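Local coordinates for Tlr1789 protein (PDB 2X8X) that probably takes part in recognising and passing on outer-membrane proteins for insertion, as a cyanobacterial Omp85 (Toc75 relative) whose three N-terminal POTRA domains are described here, at residues 54-59 with 71-76; 157-162 with 173-178; 206-211 with 228-233. All blocks are in the same frame, centred on the assembly; numbering follows the deposited sequence.

Contact 1 (54-59 with 71-76); sequences ADVNAV and FVVRPY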
# COMPACT_ATOMS: atom_id res chain seq x y z
N ALA A 54 4.46 -10.54 15.31
CA ALA A 54 5.65 -10.52 14.47
C ALA A 54 6.30 -11.90 14.35
O ALA A 54 7.04 -12.17 13.38
CB ALA A 54 6.70 -9.51 15.03
N ASP A 55 6.07 -12.77 15.34
CA ASP A 55 6.80 -13.99 15.43
C ASP A 55 5.99 -14.93 16.31
O ASP A 55 5.32 -14.49 17.24
CB ASP A 55 8.21 -13.76 16.03
CG ASP A 55 9.18 -14.89 15.66
OD1 ASP A 55 8.74 -15.94 15.12
OD2 ASP A 55 10.39 -14.74 15.93
N VAL A 56 5.96 -16.20 15.93
CA VAL A 56 5.20 -17.27 16.64
C VAL A 56 6.08 -18.53 16.61
O VAL A 56 6.47 -18.97 15.50
CB VAL A 56 3.85 -17.58 15.95
CG1 VAL A 56 3.02 -18.60 16.82
CG2 VAL A 56 3.00 -16.27 15.74
N ASN A 57 6.35 -19.12 17.79
CA ASN A 57 6.98 -20.43 17.88
C ASN A 57 6.22 -21.35 18.86
O ASN A 57 5.73 -20.89 19.91
CB ASN A 57 8.41 -20.31 18.44
CG ASN A 57 9.37 -19.63 17.45
OD1 ASN A 57 10.21 -20.31 16.87
ND2 ASN A 57 9.25 -18.29 17.28
N ALA A 58 6.14 -22.63 18.52
CA ALA A 58 5.55 -23.67 19.41
C ALA A 58 6.71 -24.46 20.04
O ALA A 58 7.60 -24.96 19.31
CB ALA A 58 4.71 -24.58 18.62
N VAL A 59 6.76 -24.57 21.36
CA VAL A 59 7.89 -25.24 21.97
C VAL A 59 7.37 -26.31 22.99
O VAL A 59 6.63 -25.97 23.92
CB VAL A 59 8.84 -24.23 22.62
CG1 VAL A 59 9.86 -24.96 23.49
CG2 VAL A 59 9.55 -23.32 21.53
N PHE A 71 3.36 -21.89 23.46
CA PHE A 71 3.33 -21.04 22.29
C PHE A 71 4.03 -19.72 22.59
O PHE A 71 3.49 -18.91 23.32
CB PHE A 71 1.88 -20.85 21.85
CG PHE A 71 1.34 -22.06 21.16
CD1 PHE A 71 0.46 -22.93 21.80
CD2 PHE A 71 1.74 -22.33 19.83
CE1 PHE A 71 -0.03 -24.07 21.10
CE2 PHE A 71 1.27 -23.42 19.14
CZ PHE A 71 0.35 -24.30 19.77
N VAL A 72 5.22 -19.50 22.04
CA VAL A 72 5.88 -18.20 22.31
C VAL A 72 5.55 -17.21 21.17
O VAL A 72 5.85 -17.48 20.03
CB VAL A 72 7.42 -18.33 22.44
CG1 VAL A 72 8.02 -17.01 23.03
CG2 VAL A 72 7.78 -19.52 23.36
N VAL A 73 5.00 -16.07 21.56
CA VAL A 73 4.41 -15.12 20.68
C VAL A 73 5.09 -13.78 20.96
O VAL A 73 5.45 -13.52 22.12
CB VAL A 73 2.96 -15.18 21.05
CG1 VAL A 73 2.36 -13.92 21.56
CG2 VAL A 73 2.16 -16.03 20.08
N ARG A 74 5.32 -12.97 19.90
CA ARG A 74 5.98 -11.66 19.97
C ARG A 74 5.03 -10.75 19.15
O ARG A 74 4.99 -10.85 17.93
CB ARG A 74 7.39 -11.71 19.33
CG ARG A 74 8.16 -10.42 19.49
CD ARG A 74 9.61 -10.56 18.89
NE ARG A 74 9.57 -9.42 18.02
CZ ARG A 74 9.78 -9.37 16.72
NH1 ARG A 74 10.27 -10.39 16.02
NH2 ARG A 74 9.54 -8.21 16.16
N PRO A 75 4.13 -10.06 19.84
CA PRO A 75 3.17 -9.21 19.22
C PRO A 75 3.87 -8.02 18.54
O PRO A 75 5.02 -7.63 18.93
CB PRO A 75 2.40 -8.65 20.39
CG PRO A 75 2.72 -9.68 21.59
CD PRO A 75 4.03 -10.13 21.31
N TYR A 76 3.18 -7.43 17.57
CA TYR A 76 3.63 -6.14 17.07
C TYR A 76 3.42 -5.17 18.26
O TYR A 76 2.66 -5.50 19.13
CB TYR A 76 2.83 -5.66 15.84
CG TYR A 76 3.02 -6.56 14.63
CD1 TYR A 76 4.25 -6.62 13.96
CD2 TYR A 76 1.97 -7.31 14.13
CE1 TYR A 76 4.47 -7.47 12.85
CE2 TYR A 76 2.17 -8.13 13.04
CZ TYR A 76 3.43 -8.21 12.41
OH TYR A 76 3.60 -9.05 11.29
O HOH W 1 8.02 -16.09 19.06
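The carbonyl oxygen of Arg74 is gripped by two backbone N-H groups at a classic beta bulge: Ala54 N lies 2.7 Å from Arg74 O, and Asp55 N adds a weak bond at 3.4 Å from the same Arg74 O. The bulge sits at the open end of the antiparallel hairpin of strands 53-63 and 66-75 in the first POTRA domain, whose sheet is covered by helix 37-48. Past it the ladder is regular. Arg74 N donates to Asp55 O, and Asn57 and Val72 form a hydrogen-bonded pair in which Asn57 N meets Val72 O almost straight (168° at the hydrogen). Val72 O has a second donor, a water that also accepts from Asn57 ND2 at 3.1 Å, tying that amide back to the neighbouring strand.

Ala58 and Phe71 share the face turned to helix 37-48 with Val56 and Val73; Ala58 CB touches Phe71 CE2 at 3.7 Å, while Val56 packs on Thr44 and Phe48. On the other face the Arg74 chain starts with CG anti to the backbone N (chi1 -175°) and bends at chi3, which brings its guanidinium beside the bulge. There one face of the group is met by Ala54 CB, 3.3 Å from Arg74 NH2, and Asp55 OD2 stays 4.4 Å from Arg74 NH1, beyond a salt bridge. Tyr76 lays one ring face against the Ala54 backbone, with Tyr76 CE1 3.6 Å from Ala54 CA.

Contact 2 (157-162 with 173-178); sequences VTYRFL and TRDFVI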
# COMPACT_ATOMS: atom_id res chain seq x y z
N VAL A 157 6.50 17.69 -19.01
CA VAL A 157 5.48 17.45 -20.04
C VAL A 157 6.17 17.70 -21.37
O VAL A 157 6.73 18.78 -21.58
CB VAL A 157 4.25 18.40 -19.90
CG1 VAL A 157 3.19 18.15 -21.03
CG2 VAL A 157 3.65 18.26 -18.52
N THR A 158 6.05 16.70 -22.27
CA THR A 158 6.81 16.61 -23.53
C THR A 158 5.79 16.58 -24.65
O THR A 158 4.89 15.72 -24.61
CB THR A 158 7.58 15.23 -23.62
OG1 THR A 158 8.34 15.02 -22.40
CG2 THR A 158 8.51 15.11 -24.93
N TYR A 159 5.92 17.48 -25.62
CA TYR A 159 5.11 17.42 -26.84
C TYR A 159 5.82 16.64 -27.95
O TYR A 159 6.97 16.91 -28.24
CB TYR A 159 4.72 18.81 -27.40
CG TYR A 159 4.21 19.78 -26.38
CD1 TYR A 159 3.35 19.35 -25.35
CD2 TYR A 159 4.59 21.13 -26.43
CE1 TYR A 159 2.93 20.23 -24.35
CE2 TYR A 159 4.15 22.03 -25.48
CZ TYR A 159 3.33 21.58 -24.44
OH TYR A 159 2.89 22.47 -23.50
N ARG A 160 5.15 15.67 -28.57
CA ARG A 160 5.77 15.03 -29.73
C ARG A 160 4.82 15.21 -30.95
O ARG A 160 3.64 14.76 -30.91
CB ARG A 160 6.01 13.54 -29.44
CG ARG A 160 6.94 13.28 -28.28
CD ARG A 160 7.14 11.79 -28.11
NE ARG A 160 8.10 11.65 -27.01
CZ ARG A 160 8.23 10.58 -26.25
NH1 ARG A 160 7.48 9.51 -26.46
NH2 ARG A 160 9.09 10.58 -25.26
N PHE A 161 5.28 15.92 -31.96
CA PHE A 161 4.47 16.14 -33.15
C PHE A 161 4.62 15.03 -34.17
O PHE A 161 5.72 14.57 -34.44
CB PHE A 161 4.72 17.55 -33.69
CG PHE A 161 4.31 18.65 -32.69
CD1 PHE A 161 5.17 19.01 -31.65
CD2 PHE A 161 3.06 19.27 -32.77
CE1 PHE A 161 4.81 20.01 -30.69
CE2 PHE A 161 2.68 20.28 -31.84
CZ PHE A 161 3.54 20.63 -30.80
N LEU A 162 3.51 14.57 -34.75
CA LEU A 162 3.56 13.37 -35.59
C LEU A 162 2.74 13.59 -36.81
O LEU A 162 1.71 14.27 -36.71
CB LEU A 162 2.97 12.16 -34.85
CG LEU A 162 3.43 11.83 -33.43
CD1 LEU A 162 2.56 10.69 -32.86
CD2 LEU A 162 4.94 11.48 -33.29
N THR A 173 2.68 24.84 -34.45
CA THR A 173 2.14 25.69 -33.36
C THR A 173 3.23 25.96 -32.27
O THR A 173 4.02 25.09 -31.94
CB THR A 173 0.88 25.03 -32.69
OG1 THR A 173 0.36 25.91 -31.66
CG2 THR A 173 1.27 23.73 -31.99
N ARG A 174 3.24 27.16 -31.70
CA ARG A 174 4.18 27.45 -30.60
C ARG A 174 3.80 26.74 -29.30
O ARG A 174 2.61 26.52 -29.03
CB ARG A 174 4.26 28.95 -30.36
CG ARG A 174 4.30 29.74 -31.68
CD ARG A 174 5.68 29.80 -32.25
NE ARG A 174 6.17 31.17 -32.15
CZ ARG A 174 6.77 31.69 -31.07
NH1 ARG A 174 7.01 30.96 -29.98
NH2 ARG A 174 7.17 32.96 -31.10
N ASP A 175 4.82 26.41 -28.50
CA ASP A 175 4.62 25.75 -27.20
C ASP A 175 3.65 26.52 -26.29
O ASP A 175 2.81 25.90 -25.66
CB ASP A 175 5.97 25.54 -26.42
CG ASP A 175 6.96 24.57 -27.12
OD1 ASP A 175 6.57 23.65 -27.86
OD2 ASP A 175 8.17 24.75 -26.88
N PHE A 176 3.75 27.84 -26.21
CA PHE A 176 2.87 28.56 -25.26
C PHE A 176 1.38 28.33 -25.54
O PHE A 176 0.56 28.33 -24.63
CB PHE A 176 3.20 30.08 -25.16
CG PHE A 176 2.88 30.86 -26.42
CD1 PHE A 176 1.58 31.34 -26.66
CD2 PHE A 176 3.86 31.10 -27.39
CE1 PHE A 176 1.26 32.06 -27.88
CE2 PHE A 176 3.56 31.83 -28.59
CZ PHE A 176 2.25 32.30 -28.83
N VAL A 177 1.03 28.14 -26.82
CA VAL A 177 -0.37 27.98 -27.26
C VAL A 177 -0.98 26.78 -26.58
O VAL A 177 -2.14 26.84 -26.14
CB VAL A 177 -0.50 27.89 -28.80
CG1 VAL A 177 -1.95 27.59 -29.24
CG2 VAL A 177 -0.10 29.19 -29.43
N ILE A 178 -0.18 25.72 -26.48
CA ILE A 178 -0.61 24.49 -25.84
C ILE A 178 -0.51 24.62 -24.32
O ILE A 178 -1.46 24.31 -23.59
CB ILE A 178 0.21 23.28 -26.31
CG1 ILE A 178 -0.09 22.99 -27.80
CG2 ILE A 178 -0.14 22.07 -25.49
CD1 ILE A 178 1.02 22.19 -28.45
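The Tyr159 ring has Ile178 CD1 over one face, displaced toward the rim, and Asp175 OD1 at its edge in the ring plane, 3.5 Å from Tyr159 CD2. The Asp175 carboxylate plane is turned 59° from the ring. Because OD1 lies in the ring plane, it meets the rim of C-H groups and not the pi cloud, a placement that would suit the slight positive charge of those hydrogens. Phe161, two residues on, receives the same isoleucine differently: Ile178 CD1 arrives at the ring edge, near its plane, 3.8 Å from Phe161 CZ. Thr173 CG2 approaches this second ring obliquely and touches Phe161 CE2 at 3.7 Å.

Both aromatic side chains leave strand 154-161 on one side, with CG anti to the carbonyl carbon (chi1 -47° in Tyr159 and -62° in Phe161). They reach the short helix 175-179 and the loop leading into it, which here pack over an edge strand of the sheet in the third POTRA domain. Ile178 is the apolar wedge of the contact. Its CG2 branch lies 3.6 Å from Tyr159 OH and 3.7 Å from Tyr159 CZ, while the CG1 branch carries CD1 on to the two rings. Beyond the pair of segments, Ile178 also packs on Leu202 of helix 192-205 and on Phe208, which places it within the domain core. The backbone N of Thr173 donates to Glu232 OE2, which holds the loop before the helix against strand 224-232.

Contact 3 (206-211 with 228-233); sequences GLFEDV and LNIKER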
# COMPACT_ATOMS: atom_id res chain seq x y z
N GLY A 206 -9.08 23.96 -32.13
CA GLY A 206 -9.44 23.71 -33.54
C GLY A 206 -8.21 23.44 -34.40
O GLY A 206 -8.28 23.55 -35.61
N LEU A 207 -7.08 23.11 -33.76
CA LEU A 207 -5.75 23.08 -34.36
C LEU A 207 -5.25 21.68 -34.64
O LEU A 207 -4.37 21.53 -35.52
CB LEU A 207 -4.74 23.68 -33.37
CG LEU A 207 -4.79 25.18 -33.21
CD1 LEU A 207 -3.63 25.69 -32.32
CD2 LEU A 207 -4.92 25.89 -34.58
N PHE A 208 -5.76 20.69 -33.87
CA PHE A 208 -5.22 19.33 -33.83
C PHE A 208 -6.20 18.28 -34.29
O PHE A 208 -7.36 18.29 -33.88
CB PHE A 208 -4.73 18.96 -32.40
CG PHE A 208 -3.92 20.04 -31.78
CD1 PHE A 208 -2.71 20.44 -32.40
CD2 PHE A 208 -4.40 20.74 -30.69
CE1 PHE A 208 -1.95 21.48 -31.86
CE2 PHE A 208 -3.66 21.79 -30.12
CZ PHE A 208 -2.45 22.16 -30.70
N GLU A 209 -5.71 17.36 -35.12
CA GLU A 209 -6.50 16.26 -35.56
C GLU A 209 -6.62 15.21 -34.47
O GLU A 209 -7.65 14.53 -34.35
CB GLU A 209 -5.92 15.72 -36.88
CG GLU A 209 -5.90 16.82 -37.93
CD GLU A 209 -5.70 16.31 -39.36
OE1 GLU A 209 -5.30 15.13 -39.53
OE2 GLU A 209 -5.93 17.10 -40.33
N ASP A 210 -5.59 15.08 -33.64
CA ASP A 210 -5.60 14.06 -32.60
C ASP A 210 -4.65 14.54 -31.56
O ASP A 210 -3.63 15.19 -31.84
CB ASP A 210 -5.12 12.71 -33.19
CG ASP A 210 -5.27 11.49 -32.20
OD1 ASP A 210 -6.23 11.48 -31.38
OD2 ASP A 210 -4.42 10.53 -32.28
N VAL A 211 -4.99 14.27 -30.33
CA VAL A 211 -4.01 14.42 -29.25
C VAL A 211 -4.10 13.16 -28.42
O VAL A 211 -5.17 12.89 -27.92
CB VAL A 211 -4.35 15.63 -28.35
CG1 VAL A 211 -3.33 15.70 -27.19
CG2 VAL A 211 -4.41 16.94 -29.12
N LEU A 228 2.43 14.19 -24.75
CA LEU A 228 1.29 14.48 -25.63
C LEU A 228 1.74 14.17 -27.07
O LEU A 228 2.67 14.78 -27.57
CB LEU A 228 0.89 15.94 -25.52
CG LEU A 228 0.32 16.53 -24.22
CD1 LEU A 228 -0.31 17.89 -24.53
CD2 LEU A 228 -0.69 15.54 -23.59
N ASN A 229 1.08 13.21 -27.73
CA ASN A 229 1.39 12.83 -29.08
C ASN A 229 0.35 13.56 -29.90
O ASN A 229 -0.88 13.27 -29.79
CB ASN A 229 1.23 11.32 -29.24
CG ASN A 229 2.37 10.54 -28.55
OD1 ASN A 229 3.49 10.75 -28.88
ND2 ASN A 229 2.06 9.74 -27.54
N ILE A 230 0.83 14.49 -30.73
CA ILE A 230 -0.05 15.46 -31.33
C ILE A 230 0.07 15.41 -32.81
O ILE A 230 1.18 15.49 -33.31
CB ILE A 230 0.34 16.90 -30.87
CG1 ILE A 230 0.16 17.06 -29.35
CG2 ILE A 230 -0.52 17.95 -31.59
CD1 ILE A 230 0.81 18.40 -28.85
N LYS A 231 -1.08 15.30 -33.51
CA LYS A 231 -1.15 15.42 -34.96
C LYS A 231 -1.90 16.70 -35.30
O LYS A 231 -3.09 16.79 -35.04
CB LYS A 231 -1.81 14.18 -35.59
CG LYS A 231 -1.12 12.82 -35.25
CD LYS A 231 -1.71 11.56 -35.92
CE LYS A 231 -1.40 10.36 -34.98
NZ LYS A 231 -1.41 8.99 -35.56
N GLU A 232 -1.18 17.70 -35.84
CA GLU A 232 -1.70 19.01 -36.23
C GLU A 232 -2.42 18.91 -37.57
O GLU A 232 -2.07 18.04 -38.37
CB GLU A 232 -0.58 20.04 -36.36
CG GLU A 232 0.13 20.34 -35.02
CD GLU A 232 1.16 21.46 -35.14
OE1 GLU A 232 2.36 21.17 -35.35
OE2 GLU A 232 0.76 22.64 -35.01
N ARG A 233 -3.42 19.75 -37.79
CA ARG A 233 -4.16 19.78 -39.10
C ARG A 233 -3.22 20.40 -40.08
O ARG A 233 -2.68 21.46 -39.79
CB ARG A 233 -5.33 20.77 -39.05
CG ARG A 233 -6.53 20.38 -38.32
CD ARG A 233 -7.38 21.63 -38.02
NE ARG A 233 -7.85 22.33 -39.20
CZ ARG A 233 -8.09 23.64 -39.29
NH1 ARG A 233 -7.93 24.46 -38.26
NH2 ARG A 233 -8.52 24.12 -40.43
O HOH W 2 -3.01 23.01 -36.86
O HOH W 3 -1.57 11.40 -31.78
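Strands 208-217 and 224-232 pair antiparallel, and their register slips by one residue where Glu209 and Asp210 both face Lys231. This classic beta bulge lies in the hairpin of the third POTRA domain; Glu209 N is 2.7 Å from Lys231 O, and Asp210 N makes a weak second bond to that oxygen. Lys231 N returns a bond to Asp210 O.

Just before the bulge, Phe208 sends its ring alongside Glu232, whose CG lies at the ring edge, and Ile230 CG2 presses in obliquely, 3.4 Å from Phe208 CD1. Leu207 CB lies over the centre of one ring face. Glu232 OE1 accepts from the backbone N of Arg172. On the helix-facing side Val211 CG1 meets Ile230 CG1 at 4.3 Å, and Val211 reaches Leu199.

Arg233 crosses Glu209 at about a right angle through their aliphatic parts, Glu209 CG to Arg233 CG 3.6 Å; the charged ends remain apart. Arg233 N donates almost straight to Leu207 O (174°). The arginine chain bends at chi3 (62°), swinging its end back to the turn after helix 192-205, where Arg233 NH1 donates to Gly206 O at 2.8 Å.

Following the chain from the N terminus, contact 1 closes the hairpin of the first POTRA domain and is complete before the chain runs through the second. Contact 2 then closes the loop between strand 154-161 and helix 175-179, and contact 3 closes the last hairpin after helix 192-205. All three lie in series; none nests in or crosses another. Contacts 2 and 3 share one sheet, their centres about 9 Å apart: strand 154-161 runs parallel to 224-232, with Arg160 N 2.8 Å from Leu228 O. Contact 1 is remote, its centre about 60 Å from contact 2 and about 62 Å from contact 3, across the chain's centre.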